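Local coordinates for protein PTS system, IIA component (Enterococcus faecalis, PDB 3BED) that probably acts as the IIA component of a mannose/sorbose-type phosphotransferase system, passing phosphoryl groups along during sugar uptake, at residues Tyr117-Gln120 with Ile121-Ala125. Residues are numbered along the deposited sequence; the frame is centred on the assembly and turned at random.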
loop_
_atom_site.group_PDB
_atom_site.type_symbol
_atom_site.label_atom_id
_atom_site.label_comp_id
_atom_site.label_asym_id
_atom_site.label_seq_id
_atom_site.Cartn_x
_atom_site.Cartn_y
_atom_site.Cartn_z
ATOM N N TYR A 117 -0.969 -11.370 13.048
ATOM C CA TYR A 117 -0.742 -12.053 11.780
ATOM C C TYR A 117 -0.536 -11.037 10.635
ATOM O O TYR A 117 0.422 -11.150 9.860
ATOM C CB TYR A 117 -1.938 -12.964 11.474
ATOM C CG TYR A 117 -1.837 -13.626 10.131
ATOM C CD1 TYR A 117 -0.792 -14.531 9.858
ATOM C CD2 TYR A 117 -2.761 -13.327 9.123
ATOM C CE1 TYR A 117 -0.690 -15.143 8.620
ATOM C CE2 TYR A 117 -2.665 -13.934 7.873
ATOM C CZ TYR A 117 -1.630 -14.848 7.640
ATOM O OH TYR A 117 -1.531 -15.427 6.381
ATOM N N LEU A 118 -1.418 -10.034 10.555
ATOM C CA LEU A 118 -1.356 -9.080 9.441
ATOM C C LEU A 118 -0.177 -8.141 9.567
ATOM O O LEU A 118 0.345 -7.651 8.573
ATOM C CB LEU A 118 -2.653 -8.270 9.359
ATOM C CG LEU A 118 -3.891 -9.115 8.989
ATOM C CD1 LEU A 118 -5.064 -8.203 8.991
ATOM C CD2 LEU A 118 -3.800 -9.870 7.675
ATOM N N THR A 119 0.250 -7.876 10.798
ATOM C CA THR A 119 1.483 -7.137 11.004
ATOM C C THR A 119 2.645 -7.887 10.405
ATOM O O THR A 119 3.485 -7.311 9.686
ATOM C CB THR A 119 1.711 -6.796 12.487
ATOM O OG1 THR A 119 0.593 -6.008 12.921
ATOM C CG2 THR A 119 2.990 -6.007 12.669
ATOM N N GLN A 120 2.715 -9.180 10.706
ATOM C CA GLN A 120 3.788 -9.986 10.161
ATOM C C GLN A 120 3.719 -10.071 8.635
ATOM O O GLN A 120 4.747 -9.970 7.964
ATOM C CB GLN A 120 3.758 -11.376 10.775
ATOM C CG GLN A 120 4.706 -12.361 10.143
ATOM C CD GLN A 120 4.021 -13.182 9.035
ATOM O OE1 GLN A 120 2.949 -13.809 9.242
ATOM N NE2 GLN A 120 4.622 -13.159 7.841
ATOM N N ILE A 121 2.515 -10.267 8.098
ATOM C CA ILE A 121 2.313 -10.317 6.627
ATOM C C ILE A 121 2.822 -9.033 5.999
ATOM O O ILE A 121 3.593 -9.071 4.997
ATOM C CB ILE A 121 0.821 -10.552 6.261
ATOM C CG1 ILE A 121 0.414 -12.004 6.555
ATOM C CG2 ILE A 121 0.541 -10.196 4.824
ATOM C CD1 ILE A 121 1.325 -13.100 5.923
ATOM N N GLY A 122 2.386 -7.911 6.579
ATOM C CA GLY A 122 2.663 -6.610 5.972
ATOM C C GLY A 122 4.175 -6.357 5.960
ATOM O O GLY A 122 4.690 -5.789 4.996
ATOM N N GLN A 123 4.881 -6.734 7.042
ATOM C CA GLN A 123 6.336 -6.551 7.104
ATOM C C GLN A 123 7.037 -7.458 6.135
ATOM O O GLN A 123 7.928 -7.007 5.403
ATOM C CB GLN A 123 6.905 -6.783 8.525
ATOM C CG GLN A 123 6.329 -5.776 9.508
ATOM C CD GLN A 123 6.555 -6.139 10.954
ATOM O OE1 GLN A 123 7.126 -7.187 11.265
ATOM N NE2 GLN A 123 6.127 -5.261 11.860
ATOM N N SER A 124 6.615 -8.717 6.075
ATOM C CA SER A 124 7.258 -9.695 5.173
ATOM C C SER A 124 7.037 -9.369 3.715
ATOM O O SER A 124 7.794 -9.811 2.824
ATOM C CB SER A 124 6.767 -11.121 5.437
ATOM O OG SER A 124 7.177 -11.554 6.722
ATOM N N ALA A 125 5.957 -8.615 3.465
ATOM C CA ALA A 125 5.600 -8.235 2.096
ATOM C C ALA A 125 6.567 -7.226 1.458
ATOM O O ALA A 125 6.524 -6.983 0.246
ATOM C CB ALA A 125 4.203 -7.631 2.084
#
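Ile121 lays its CG1 branch over one face of the Tyr117 ring, one helical turn apart. Ile121 CG1 sits 3.9 Å from the ring centroid and 19° off the normal, which meets the criteria of a CH-pi contact; its nearest ring atom is CZ, at 3.7 Å, so the overlap is shifted toward the hydroxyl-bearing rim. The Tyr117 ring reaches forward along the helix because chi1 (175°) turns CG away from the backbone N, and its OH makes a weak hydrogen bond with Glu102. Both residues belong to helix 111-124, where i to i+4 bonds set the spacing, as from Ile121 N to Tyr117 O (2.9 Å, 162° at the hydrogen). Through Leu118 this helix packs on helix 97-105 and on strand 64-68 of the four-stranded parallel alpha/beta sheet. At the exposed side, Gln120 O accepts Ser124 N at 2.9 Å; Ser124 OG, in one of two conformers, may add a doubtful second bond from the opposite face. Gln120 bends at chi2, folding its amide face over Ile121 N (CD to N 3.4 Å). Thr119 and Gln123 run side by side, CG2 to NE2 3.3 Å, facing the second subunit: Thr119 OG1 bonds Ala115 O and that subunit's Thr128 OG1, Gln123 NE2 its Val126 O.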